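Local coordinates for tailspike protein (Siphovirus 9NA, PDB 3RIQ), which binds Salmonella lipopolysaccharide as the phage's receptor-binding tailspike and, as an endorhamnosidase, probably cleaves that polysaccharide, at residues Val48-Gly52 with Lys53-Ile57; Asn102-Asn106 with Pro107-Leu111; Ala325-Gly329 with Gln330-Ile334; Ile417-Thr420 with Tyr421-Asp424; Ser504-Pro507 with Glu508-Glu512. One frame throughout, in Å; residues are numbered along the deposited sequence. Where two conformers were deposited one is given.

Contact 1: residues Val48-Gly52 with Lys53-Ile57; sequences VDFGG and KVLTI
Phe50 and Leu55 pack against each other where the chain reverses between strands 46-49 and 56-59, a worked example of a turn with an apolar inside and a wet outside. On the inside, CD1 of the Phe50 ring lies 3.5 Å from Leu55 CD1, while Ile57 arrives from the opposite direction and sets its CD1 3.8 Å from Phe50 CE1. Val48 CG1 covers one face of the same ring near its rim. The outer side is a type I' beta turn from Phe50 to Lys53, with the exposed Gly51 and Gly52 both at positive phi. Its closing bond runs from Lys53 N to Phe50 O (3.0 Å), and Asp49 OD1 accepts from Gly51 N (2.9 Å) in an Asx turn. The Lys53 chain bends at chi3 (-73°), laying CE 3.3 Å from Phe50 O. Its NZ is held mainly by the carbonyls of Ala27 and Ala30, with a weak bond to a water that also donates to Asp49 O. At this end of the right-handed beta-helix, helix 23-29 lays Ala27 on Val48 and Phe50, and Trp71 of strand 67-72 meets the Phe50 ring edge-to-face.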
loop_
_atom_site.group_PDB
_atom_site.type_symbol
_atom_site.label_atom_id
_atom_site.label_comp_id
_atom_site.label_asym_id
_atom_site.label_seq_id
_atom_site.Cartn_x
_atom_site.Cartn_y
_atom_site.Cartn_z
ATOM N N VAL A 48 31.497 5.768 -30.561
ATOM C CA VAL A 48 31.565 4.350 -30.934
ATOM C C VAL A 48 30.360 4.059 -31.809
ATOM O O VAL A 48 29.198 4.268 -31.379
ATOM C CB VAL A 48 31.568 3.408 -29.711
ATOM C CG1 VAL A 48 31.715 1.947 -30.159
ATOM C CG2 VAL A 48 32.720 3.793 -28.778
ATOM N N ASP A 49 30.644 3.607 -33.035
ATOM C CA ASP A 49 29.612 3.253 -34.002
ATOM C C ASP A 49 29.454 1.729 -34.005
ATOM O O ASP A 49 30.384 1.014 -34.387
ATOM C CB ASP A 49 30.069 3.738 -35.403
ATOM C CG ASP A 49 29.125 3.328 -36.540
ATOM O OD1 ASP A 49 28.071 2.718 -36.339
ATOM O OD2 ASP A 49 29.467 3.670 -37.710
ATOM N N PHE A 50 28.291 1.247 -33.548
ATOM C CA PHE A 50 28.040 -0.202 -33.418
ATOM C C PHE A 50 27.434 -0.835 -34.656
ATOM O O PHE A 50 27.073 -2.022 -34.643
ATOM C CB PHE A 50 27.148 -0.455 -32.158
ATOM C CG PHE A 50 27.882 -0.218 -30.857
ATOM C CD1 PHE A 50 28.775 -1.173 -30.351
ATOM C CD2 PHE A 50 27.691 0.982 -30.145
ATOM C CE1 PHE A 50 29.423 -0.953 -29.141
ATOM C CE2 PHE A 50 28.364 1.216 -28.942
ATOM C CZ PHE A 50 29.201 0.256 -28.431
ATOM N N GLY A 51 27.261 -0.042 -35.711
ATOM C CA GLY A 51 26.893 -0.557 -37.028
ATOM C C GLY A 51 25.531 -1.234 -37.124
ATOM O O GLY A 51 25.312 -2.055 -38.018
ATOM N N GLY A 52 24.613 -0.884 -36.218
ATOM C CA GLY A 52 23.290 -1.483 -36.181
ATOM C C GLY A 52 23.265 -2.877 -35.628
ATOM O O GLY A 52 22.235 -3.535 -35.680
ATOM N N LYS A 53 24.392 -3.343 -35.097
ATOM C CA LYS A 53 24.466 -4.739 -34.634
ATOM C C LYS A 53 23.703 -4.940 -33.328
ATOM O O LYS A 53 23.639 -4.042 -32.464
ATOM C CB LYS A 53 25.943 -5.115 -34.470
ATOM C CG LYS A 53 26.620 -5.170 -35.859
ATOM C CD LYS A 53 28.044 -5.669 -35.862
ATOM C CE LYS A 53 28.946 -4.668 -35.319
ATOM N NZ LYS A 53 30.386 -4.819 -35.795
ATOM N N VAL A 54 23.141 -6.133 -33.184
ATOM C CA VAL A 54 22.385 -6.533 -31.989
ATOM C C VAL A 54 23.377 -7.205 -31.037
ATOM O O VAL A 54 23.641 -8.425 -31.131
ATOM C CB VAL A 54 21.169 -7.434 -32.335
ATOM C CG1 VAL A 54 20.349 -7.682 -31.076
ATOM C CG2 VAL A 54 20.332 -6.796 -33.448
ATOM N N LEU A 55 23.967 -6.398 -30.157
ATOM C CA LEU A 55 25.090 -6.880 -29.346
ATOM C C LEU A 55 24.736 -7.156 -27.915
ATOM O O LEU A 55 23.833 -6.536 -27.351
ATOM C CB LEU A 55 26.250 -5.870 -29.397
ATOM C CG LEU A 55 26.850 -5.625 -30.787
ATOM C CD1 LEU A 55 27.915 -4.552 -30.706
ATOM C CD2 LEU A 55 27.421 -6.925 -31.436
ATOM N N THR A 56 25.438 -8.127 -27.337
ATOM C CA THR A 56 25.477 -8.300 -25.892
ATOM C C THR A 56 26.769 -7.675 -25.421
ATOM O O THR A 56 27.847 -8.167 -25.773
ATOM C CB THR A 56 25.475 -9.796 -25.565
ATOM O OG1 THR A 56 24.343 -10.413 -26.191
ATOM C CG2 THR A 56 25.414 -10.018 -24.041
ATOM N N ILE A 57 26.689 -6.560 -24.687
ATOM C CA ILE A 57 27.911 -5.860 -24.228
ATOM C C ILE A 57 28.117 -6.223 -22.755
ATOM O O ILE A 57 27.392 -5.727 -21.863
ATOM C CB ILE A 57 27.838 -4.335 -24.451
ATOM C CG1 ILE A 57 27.617 -4.061 -25.938
ATOM C CG2 ILE A 57 29.131 -3.673 -23.937
ATOM C CD1 ILE A 57 27.462 -2.619 -26.331
HETATM O O HOH W 1 30.476 -1.639 -35.655
#

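Contact 2: residues Asn102-Asn106 with Pro107-Leu111; sequences NWVTN and PTTVL
Asn106 supplies both its backbone and its side-chain oxygen to the first turn of helix 107-112, and thereby illustrates how an N-cap residue works. Its carbonyl O receives Val110 N at 2.9 Å in a straight bond (164° at the hydrogen), with the donor nearly along the C=O axis; this is the first full helical bond. OD1 takes Thr108 N at 3.0 Å, a more bent bond (137°) whose donor is tilted somewhat from the amide plane. With CG anti to the backbone N (chi1 179°), the amide folds forward over the helix start, and OD1 can reach a backbone N-H that has no helical carbonyl before it. A water lies 2.7 Å from Asn106 OD1 and bridges it to Thr108 OG1, so two donors grip the capping oxygen.

Farther out, Thr109 crosses the Asn106 side chain at about a right angle, its OG1 3.4 Å from Asn106 CG. The methyl on the other branch, Thr109 CG2, rests 3.7 Å from Val104 CG1, again at nearly a right angle. Val110 CG2 lies beside two carbonyl oxygens, 3.4 Å from Val104 O and 3.3 Å from Asn106 O.

This helix start belongs to the long excursion between strands 79-87 and 146-151. Val110 also packs on Val94 and Arg96, and Val104 pairs with Arg96 through the backbone. One residue earlier, Trp103 bonds through NE1 to Asp319 O and meets the ring of His343, joining the excursion to loops near strands 311-318 and 333-340.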
loop_
_atom_site.group_PDB
_atom_site.type_symbol
_atom_site.label_atom_id
_atom_site.label_comp_id
_atom_site.label_asym_id
_atom_site.label_seq_id
_atom_site.Cartn_x
_atom_site.Cartn_y
_atom_site.Cartn_z
ATOM N N ASN A 102 22.354 14.455 9.708
ATOM C CA ASN A 102 21.365 15.555 9.633
ATOM C C ASN A 102 21.821 16.708 8.741
ATOM O O ASN A 102 23.031 16.916 8.549
ATOM C CB ASN A 102 21.071 16.118 11.034
ATOM C CG ASN A 102 20.269 15.159 11.892
ATOM O OD1 ASN A 102 20.588 14.938 13.076
ATOM N ND2 ASN A 102 19.222 14.582 11.315
ATOM N N TRP A 103 20.864 17.459 8.199
ATOM C CA TRP A 103 21.194 18.608 7.347
ATOM C C TRP A 103 22.082 19.604 8.069
ATOM O O TRP A 103 21.856 19.926 9.263
ATOM C CB TRP A 103 19.933 19.347 6.906
ATOM C CG TRP A 103 19.093 18.599 5.909
ATOM C CD1 TRP A 103 17.930 17.891 6.161
ATOM C CD2 TRP A 103 19.336 18.473 4.502
ATOM N NE1 TRP A 103 17.432 17.356 4.986
ATOM C CE2 TRP A 103 18.275 17.687 3.957
ATOM C CE3 TRP A 103 20.335 18.948 3.643
ATOM C CZ2 TRP A 103 18.201 17.353 2.584
ATOM C CZ3 TRP A 103 20.251 18.634 2.286
ATOM C CH2 TRP A 103 19.185 17.853 1.768
ATOM N N VAL A 104 23.055 20.117 7.318
ATOM C CA VAL A 104 23.859 21.282 7.692
ATOM C C VAL A 104 23.411 22.424 6.778
ATOM O O VAL A 104 23.434 22.286 5.550
ATOM C CB VAL A 104 25.375 21.031 7.494
ATOM C CG1 VAL A 104 26.188 22.335 7.727
ATOM C CG2 VAL A 104 25.854 19.894 8.423
ATOM N N THR A 105 22.974 23.539 7.359
ATOM C CA THR A 105 22.452 24.630 6.526
ATOM C C THR A 105 23.182 25.962 6.683
ATOM O O THR A 105 23.019 26.842 5.837
ATOM C CB THR A 105 20.941 24.868 6.780
ATOM O OG1 THR A 105 20.759 25.273 8.138
ATOM C CG2 THR A 105 20.101 23.618 6.493
ATOM N N ASN A 106 23.965 26.129 7.757
ATOM C CA ASN A 106 24.809 27.302 7.921
ATOM C C ASN A 106 25.698 27.439 6.674
ATOM O O ASN A 106 26.502 26.534 6.401
ATOM C CB ASN A 106 25.631 27.152 9.206
ATOM C CG ASN A 106 26.573 28.326 9.458
ATOM O OD1 ASN A 106 27.037 28.981 8.532
ATOM N ND2 ASN A 106 26.868 28.581 10.734
ATOM N N PRO A 107 25.514 28.523 5.877
ATOM C CA PRO A 107 26.244 28.603 4.591
ATOM C C PRO A 107 27.767 28.562 4.729
ATOM O O PRO A 107 28.441 28.082 3.816
ATOM C CB PRO A 107 25.776 29.951 3.994
ATOM C CG PRO A 107 24.420 30.168 4.611
ATOM C CD PRO A 107 24.568 29.648 6.030
ATOM N N THR A 108 28.301 29.039 5.860
ATOM C CA THR A 108 29.744 28.973 6.117
ATOM C C THR A 108 30.214 27.525 6.259
ATOM O O THR A 108 31.230 27.130 5.677
ATOM C CB THR A 108 30.147 29.745 7.385
ATOM O OG1 THR A 108 29.725 31.113 7.279
ATOM C CG2 THR A 108 31.662 29.700 7.536
ATOM N N THR A 109 29.456 26.733 7.023
ATOM C CA THR A 109 29.749 25.313 7.216
ATOM C C THR A 109 29.579 24.512 5.917
ATOM O O THR A 109 30.396 23.607 5.624
ATOM C CB THR A 109 28.878 24.744 8.354
ATOM O OG1 THR A 109 28.804 25.735 9.391
ATOM C CG2 THR A 109 29.473 23.437 8.898
ATOM N N VAL A 110 28.540 24.849 5.142
ATOM C CA VAL A 110 28.313 24.207 3.832
ATOM C C VAL A 110 29.499 24.496 2.892
ATOM O O VAL A 110 30.077 23.588 2.281
ATOM C CB VAL A 110 26.991 24.629 3.183
ATOM C CG1 VAL A 110 26.843 23.950 1.835
ATOM C CG2 VAL A 110 25.802 24.242 4.069
ATOM N N LEU A 111 29.876 25.766 2.788
ATOM C CA LEU A 111 31.063 26.126 1.990
ATOM C C LEU A 111 32.313 25.332 2.392
ATOM O O LEU A 111 33.057 24.822 1.520
ATOM C CB LEU A 111 31.340 27.630 2.083
ATOM C CG LEU A 111 32.557 28.118 1.298
ATOM C CD1 LEU A 111 32.369 27.925 -0.200
ATOM C CD2 LEU A 111 32.756 29.585 1.618
HETATM O O HOH W 2 27.167 31.686 8.059
#

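Contact 3: residues Ala325-Gly329 with Gln330-Ile334; sequences AWWDG and QKNII
Between Trp327 and Ile334 the backbone leaves one short strand, swings through Gly329 at positive phi (78°) and enters the next strand, so that the two side chains come at each other from opposite directions across the inside of the bend. In this corner of the beta-helix an aliphatic chain is laid on an aromatic face. Ile334 CG1 stands over the six-membered ring of Trp327, 3.8 Å from its centroid and only 12° off the normal, a CH-pi contact. From there CD1 runs toward the five-membered ring, reaching Trp327 CE2 and NE1 at 3.5 Å each, while CG2 comes down at the far end, 3.7 Å from Trp327 CH2. Three carbons of one side chain thus spread along the length of the indole. A chi2 of 92° in Ile334 turns CD1 aside, so that it runs parallel to the ring plane at the height of CG1 instead of into the indole.

Nearer the bend, Asn332 slides past the indole, its amide plane steeply inclined to the ring. ND2 donates to Asp328 O at 2.9 Å, but the bond is weak because it is badly bent. The other end of this amide is better supplied, since OD1 accepts from His310 N and Thr308 OG1.

Around this buried core, strand 326-327 lies between strands 281-282 and 347-349. Val282 of the former packs on Trp327, Asp349 of the latter accepts from Trp327 NE1, and strand 333-340 carries Ile334 on between strands 311-318 and 355-362.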
loop_
_atom_site.group_PDB
_atom_site.type_symbol
_atom_site.label_atom_id
_atom_site.label_comp_id
_atom_site.label_asym_id
_atom_site.label_seq_id
_atom_site.Cartn_x
_atom_site.Cartn_y
_atom_site.Cartn_z
ATOM N N ALA A 325 6.363 15.793 -1.636
ATOM C CA ALA A 325 5.970 15.161 -2.931
ATOM C C ALA A 325 5.021 16.153 -3.563
ATOM O O ALA A 325 4.109 16.680 -2.882
ATOM C CB ALA A 325 5.237 13.824 -2.709
ATOM N N TRP A 326 5.215 16.430 -4.849
ATOM C CA TRP A 326 4.284 17.320 -5.536
ATOM C C TRP A 326 4.183 17.099 -7.036
ATOM O O TRP A 326 5.021 16.401 -7.666
ATOM C CB TRP A 326 4.545 18.798 -5.224
ATOM C CG TRP A 326 5.683 19.511 -5.938
ATOM C CD1 TRP A 326 6.937 19.023 -6.268
ATOM C CD2 TRP A 326 5.688 20.903 -6.293
ATOM N NE1 TRP A 326 7.713 20.052 -6.842
ATOM C CE2 TRP A 326 6.963 21.203 -6.867
ATOM C CE3 TRP A 326 4.740 21.934 -6.171
ATOM C CZ2 TRP A 326 7.302 22.495 -7.313
ATOM C CZ3 TRP A 326 5.078 23.231 -6.603
ATOM C CH2 TRP A 326 6.344 23.493 -7.165
ATOM N N TRP A 327 3.127 17.688 -7.583
ATOM C CA TRP A 327 2.771 17.543 -9.005
ATOM C C TRP A 327 1.893 18.714 -9.411
ATOM O O TRP A 327 1.336 19.421 -8.547
ATOM C CB TRP A 327 2.004 16.218 -9.267
ATOM C CG TRP A 327 0.773 16.074 -8.395
ATOM C CD1 TRP A 327 -0.497 16.538 -8.663
ATOM C CD2 TRP A 327 0.726 15.503 -7.091
ATOM N NE1 TRP A 327 -1.345 16.260 -7.597
ATOM C CE2 TRP A 327 -0.620 15.628 -6.616
ATOM C CE3 TRP A 327 1.687 14.883 -6.270
ATOM C CZ2 TRP A 327 -1.009 15.181 -5.335
ATOM C CZ3 TRP A 327 1.301 14.407 -5.030
ATOM C CH2 TRP A 327 -0.048 14.551 -4.574
ATOM N N ASP A 328 1.798 18.923 -10.719
ATOM C CA ASP A 328 0.759 19.840 -11.267
ATOM C C ASP A 328 -0.047 19.050 -12.310
ATOM O O ASP A 328 0.014 17.821 -12.356
ATOM C CB ASP A 328 1.347 21.144 -11.864
ATOM C CG ASP A 328 2.043 20.923 -13.209
ATOM O OD1 ASP A 328 2.420 19.761 -13.478
ATOM O OD2 ASP A 328 2.204 21.903 -13.987
ATOM N N GLY A 329 -0.738 19.767 -13.173
ATOM C CA GLY A 329 -1.541 19.172 -14.221
ATOM C C GLY A 329 -2.864 18.643 -13.689
ATOM O O GLY A 329 -3.266 18.903 -12.539
ATOM N N GLN A 330 -3.581 17.965 -14.562
ATOM C CA GLN A 330 -4.889 17.417 -14.197
ATOM C C GLN A 330 -5.062 16.021 -14.705
ATOM O O GLN A 330 -4.272 15.548 -15.511
ATOM C CB GLN A 330 -6.028 18.312 -14.709
ATOM C CG GLN A 330 -6.138 18.441 -16.251
ATOM C CD GLN A 330 -7.382 19.247 -16.632
ATOM O OE1 GLN A 330 -8.527 18.791 -16.417
ATOM N NE2 GLN A 330 -7.179 20.465 -17.101
ATOM N N LYS A 331 -6.083 15.360 -14.167
ATOM C CA LYS A 331 -6.425 13.972 -14.469
ATOM C C LYS A 331 -5.314 12.999 -14.061
ATOM O O LYS A 331 -5.271 11.865 -14.538
ATOM C CB LYS A 331 -6.783 13.802 -15.947
ATOM C CG LYS A 331 -8.049 14.560 -16.334
ATOM C CD LYS A 331 -8.317 14.478 -17.852
ATOM C CE LYS A 331 -9.155 13.204 -18.149
ATOM N NZ LYS A 331 -9.251 12.767 -19.553
ATOM N N ASN A 332 -4.479 13.416 -13.125
ATOM C CA ASN A 332 -3.530 12.491 -12.489
ATOM C C ASN A 332 -4.230 11.649 -11.436
ATOM O O ASN A 332 -5.212 12.100 -10.841
ATOM C CB ASN A 332 -2.389 13.256 -11.822
ATOM C CG ASN A 332 -1.644 14.181 -12.780
ATOM O OD1 ASN A 332 -1.010 13.741 -13.733
ATOM N ND2 ASN A 332 -1.706 15.479 -12.519
ATOM N N ILE A 333 -3.722 10.448 -11.186
ATOM C CA ILE A 333 -4.176 9.573 -10.073
ATOM C C ILE A 333 -3.018 9.415 -9.113
ATOM O O ILE A 333 -1.942 9.017 -9.525
ATOM C CB ILE A 333 -4.690 8.201 -10.594
ATOM C CG1 ILE A 333 -5.937 8.419 -11.438
ATOM C CG2 ILE A 333 -4.951 7.242 -9.420
ATOM C CD1 ILE A 333 -6.396 7.184 -12.221
ATOM N N ILE A 334 -3.229 9.795 -7.852
ATOM C CA ILE A 334 -2.195 9.711 -6.822
ATOM C C ILE A 334 -2.750 8.879 -5.695
ATOM O O ILE A 334 -3.803 9.216 -5.155
ATOM C CB ILE A 334 -1.760 11.118 -6.272
ATOM C CG1 ILE A 334 -1.238 12.009 -7.392
ATOM C CG2 ILE A 334 -0.662 10.960 -5.204
ATOM C CD1 ILE A 334 -2.302 12.886 -8.033
#

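Contact 4: residues Ile417-Thr420 with Tyr421-Asp424; sequences ILCT and YVAD
Cys419 and Val422 meet inside a corner of the right-handed beta-helix, where the chain turns at Thr420 from strand 417-419 into strand 421-427. The cysteine is short enough to be followed atom by atom. Its CB leaves the backbone toward the following strand but makes only a loose approach, 4.5 Å from Tyr421 O. The next atom is the tip: chi1 of 65° places SG between the backbone N and the carbonyl carbon, and it leans across the bend. There it lies 3.5 Å from Tyr421 O and 3.4 Å from Val422 CG2. Ile417, two residues before the cysteine on the same strand, adds its CG2 at 4.5 Å from Val422 CG2 and extends the apolar lining. Both distances to that methyl rest on one of two valine conformers and are less certain. Val404 of strand 402-409 touches Cys419.

Outside the bend, Thr420 OG1 bonds to Pro400 O of the adjacent coil. Tyr421 packs on Gly411 and Val422 on Gln433 of the second subunit, while Ile417 and Val422 pack on Gln426 and Gly427 of the third. Just after the corner, Tyr421 N is buried and has no hydrogen-bond partner in the model.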
loop_
_atom_site.group_PDB
_atom_site.type_symbol
_atom_site.label_atom_id
_atom_site.label_comp_id
_atom_site.label_asym_id
_atom_site.label_seq_id
_atom_site.Cartn_x
_atom_site.Cartn_y
_atom_site.Cartn_z
ATOM N N ILE A 417 -8.556 22.514 8.688
ATOM C CA ILE A 417 -8.944 22.033 7.348
ATOM C C ILE A 417 -9.762 23.125 6.655
ATOM O O ILE A 417 -10.825 23.554 7.166
ATOM C CB ILE A 417 -9.819 20.750 7.444
ATOM C CG1 ILE A 417 -9.064 19.645 8.188
ATOM C CG2 ILE A 417 -10.287 20.332 6.047
ATOM C CD1 ILE A 417 -9.879 18.425 8.524
ATOM N N LEU A 418 -9.245 23.608 5.518
ATOM C CA LEU A 418 -9.941 24.611 4.724
ATOM C C LEU A 418 -10.233 24.018 3.356
ATOM O O LEU A 418 -9.298 23.696 2.621
ATOM C CB LEU A 418 -9.103 25.907 4.563
ATOM C CG LEU A 418 -9.629 26.980 3.565
ATOM C CD1 LEU A 418 -10.929 27.515 4.029
ATOM C CD2 LEU A 418 -8.644 28.099 3.370
ATOM N N CYS A 419 -11.511 23.869 3.018
ATOM C CA CYS A 419 -11.885 23.274 1.732
ATOM C C CYS A 419 -13.305 23.605 1.393
ATOM O O CYS A 419 -13.957 24.330 2.140
ATOM C CB CYS A 419 -11.663 21.742 1.733
ATOM S SG CYS A 419 -12.738 20.934 2.906
ATOM N N THR A 420 -13.785 23.118 0.250
ATOM C CA THR A 420 -15.140 23.443 -0.185
ATOM C C THR A 420 -16.183 22.522 0.439
ATOM O O THR A 420 -17.311 22.942 0.762
ATOM C CB THR A 420 -15.263 23.350 -1.719
ATOM O OG1 THR A 420 -14.517 24.415 -2.305
ATOM C CG2 THR A 420 -16.700 23.521 -2.175
ATOM N N TYR A 421 -15.819 21.258 0.575
ATOM C CA TYR A 421 -16.759 20.253 1.069
ATOM C C TYR A 421 -15.996 19.214 1.898
ATOM O O TYR A 421 -14.949 18.717 1.451
ATOM C CB TYR A 421 -17.490 19.564 -0.118
ATOM C CG TYR A 421 -18.446 18.499 0.366
ATOM C CD1 TYR A 421 -19.706 18.854 0.913
ATOM C CD2 TYR A 421 -18.097 17.145 0.340
ATOM C CE1 TYR A 421 -20.584 17.869 1.405
ATOM C CE2 TYR A 421 -18.973 16.167 0.843
ATOM C CZ TYR A 421 -20.201 16.528 1.355
ATOM O OH TYR A 421 -21.032 15.547 1.867
ATOM N N VAL A 422 -16.550 18.897 3.067
ATOM C CA VAL A 422 -16.029 17.874 3.966
ATOM C C VAL A 422 -17.103 16.774 4.033
ATOM O O VAL A 422 -18.254 17.053 4.377
ATOM C CB VAL A 422 -15.760 18.466 5.389
ATOM C CG1 VAL A 422 -15.419 17.376 6.368
ATOM C CG2 VAL A 422 -14.632 19.519 5.360
ATOM N N ALA A 423 -16.732 15.540 3.715
ATOM C CA ALA A 423 -17.701 14.444 3.644
ATOM C C ALA A 423 -18.179 13.938 4.999
ATOM O O ALA A 423 -17.533 14.155 6.028
ATOM C CB ALA A 423 -17.089 13.272 2.858
ATOM N N ASP A 424 -19.304 13.238 4.958
ATOM C CA ASP A 424 -19.912 12.661 6.146
ATOM C C ASP A 424 -18.995 11.646 6.845
ATOM O O ASP A 424 -18.180 10.971 6.214
ATOM C CB ASP A 424 -21.226 11.930 5.780
ATOM C CG ASP A 424 -22.320 12.849 5.218
ATOM O OD1 ASP A 424 -22.125 14.069 5.055
ATOM O OD2 ASP A 424 -23.420 12.307 4.944
#

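Contact 5: residues Ser504-Pro507 with Glu508-Glu512; sequences SQLP and ESALE
A single 3-10 turn, residues 508-510, folds Ala510 back against Pro507 and Leu506 in the loop between strands 497-500 and 516-521. The turn is closed by the bond from Ala510 N to Pro507 O, 2.9 Å long with 156° at the hydrogen. Its donor stands well above the carbonyl plane, 54° out of it, as the tight curl brings the N-H over the peptide. A second bond of the same spacing, Leu511 N to Glu508 O, is weak at 3.3 Å.

The alanine methyl is the apolar centre of the turn. Ala510 CB sits 3.6 Å from Leu506 CD2 and 3.9 Å from Pro507 CD, with Pro507 O also near at 3.4 Å. Leu506 has an unusual chi1 of -101°, and its tip swings round to meet that methyl.

The surrounding fold is the C-terminal part of the chain, past the last coil of the beta-helix, where a neighbouring subunit lies against the loop. Phe494 of the second subunit packs on both Leu506 and Pro507; within the chain, Phe520 and Leu530 lie against Leu506. Two carbonyls of the turn also face the second subunit: Ser509 O accepts from its Arg491 NE, and Ala510 O from its His496 NE2.

The proline ring also lies near a hydroxyl, Pro507 CG being 3.6 Å from Ser509 OG.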
loop_
_atom_site.group_PDB
_atom_site.type_symbol
_atom_site.label_atom_id
_atom_site.label_comp_id
_atom_site.label_asym_id
_atom_site.label_seq_id
_atom_site.Cartn_x
_atom_site.Cartn_y
_atom_site.Cartn_z
ATOM N N SER A 504 -35.446 38.407 29.361
ATOM C CA SER A 504 -36.477 39.424 29.213
ATOM C C SER A 504 -37.623 38.781 28.443
ATOM O O SER A 504 -37.537 37.592 28.068
ATOM C CB SER A 504 -35.907 40.667 28.485
ATOM O OG SER A 504 -35.441 40.336 27.175
ATOM N N GLN A 505 -38.673 39.556 28.191
ATOM C CA GLN A 505 -39.868 39.068 27.496
ATOM C C GLN A 505 -39.560 38.202 26.255
ATOM O O GLN A 505 -38.919 38.667 25.301
ATOM C CB GLN A 505 -40.707 40.274 27.076
ATOM C CG GLN A 505 -41.990 39.925 26.383
ATOM C CD GLN A 505 -42.913 39.142 27.274
ATOM O OE1 GLN A 505 -43.371 38.050 26.901
ATOM N NE2 GLN A 505 -43.182 39.670 28.468
ATOM N N LEU A 506 -40.058 36.964 26.276
ATOM C CA LEU A 506 -39.966 36.079 25.140
ATOM C C LEU A 506 -41.080 36.400 24.148
ATOM O O LEU A 506 -42.249 36.453 24.538
ATOM C CB LEU A 506 -40.173 34.646 25.634
ATOM C CG LEU A 506 -38.998 33.724 25.843
ATOM C CD1 LEU A 506 -39.562 32.320 26.073
ATOM C CD2 LEU A 506 -38.017 33.745 24.623
ATOM N N PRO A 507 -40.738 36.630 22.864
ATOM C CA PRO A 507 -41.803 36.817 21.870
ATOM C C PRO A 507 -42.389 35.470 21.426
ATOM O O PRO A 507 -41.726 34.410 21.567
ATOM C CB PRO A 507 -41.090 37.543 20.729
ATOM C CG PRO A 507 -39.663 37.016 20.798
ATOM C CD PRO A 507 -39.387 36.740 22.272
ATOM N N GLU A 508 -43.605 35.514 20.888
ATOM C CA GLU A 508 -44.275 34.312 20.385
ATOM C C GLU A 508 -43.437 33.574 19.322
ATOM O O GLU A 508 -43.459 32.343 19.261
ATOM C CB GLU A 508 -45.664 34.664 19.856
ATOM C CG GLU A 508 -46.584 35.194 20.984
ATOM C CD GLU A 508 -47.998 35.572 20.550
ATOM O OE1 GLU A 508 -48.314 35.575 19.332
ATOM O OE2 GLU A 508 -48.808 35.869 21.461
ATOM N N SER A 509 -42.701 34.326 18.496
ATOM C CA SER A 509 -41.833 33.743 17.464
ATOM C C SER A 509 -40.690 32.880 18.048
ATOM O O SER A 509 -40.102 32.090 17.314
ATOM C CB SER A 509 -41.217 34.855 16.625
ATOM O OG SER A 509 -40.543 35.759 17.501
ATOM N N ALA A 510 -40.380 33.038 19.346
ATOM C CA ALA A 510 -39.275 32.301 19.983
ATOM C C ALA A 510 -39.641 30.888 20.450
ATOM O O ALA A 510 -38.810 30.189 21.034
ATOM C CB ALA A 510 -38.611 33.104 21.097
ATOM N N LEU A 511 -40.867 30.457 20.152
ATOM C CA LEU A 511 -41.276 29.045 20.315
ATOM C C LEU A 511 -41.750 28.532 18.961
ATOM O O LEU A 511 -42.814 28.951 18.450
ATOM C CB LEU A 511 -42.392 28.877 21.372
ATOM C CG LEU A 511 -41.999 29.223 22.813
ATOM C CD1 LEU A 511 -43.196 29.275 23.783
ATOM C CD2 LEU A 511 -40.938 28.229 23.327
ATOM N N GLU A 512 -40.977 27.624 18.370
ATOM C CA GLU A 512 -41.284 27.208 16.993
ATOM C C GLU A 512 -42.501 26.314 16.915
ATOM O O GLU A 512 -43.376 26.509 16.070
ATOM C CB GLU A 512 -40.075 26.518 16.357
ATOM C CG GLU A 512 -40.344 26.010 14.948
ATOM C CD GLU A 512 -39.097 25.596 14.188
ATOM O OE1 GLU A 512 -39.231 25.417 12.959
ATOM O OE2 GLU A 512 -38.007 25.429 14.797
#

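Five local contacts in one chain sample the length of the spike. Contacts 1, 3 and 4 are bends at three levels along the parallel beta-helix: the centres of contacts 1 and 3 lie about 39 Å apart, those of contacts 3 and 4 about 20 Å. Contact 2 belongs to an excursion from this solenoid, yet its nearest atoms come within about 13 Å of contact 3. Contact 5 lies beyond the beta-helix, its centre about 35 Å from that of contact 4 and about 94 Å from that of contact 1. All but contact 2 have residues that reach the second subunit. None of the five includes bound receptor, so their relation to polysaccharide binding remains open.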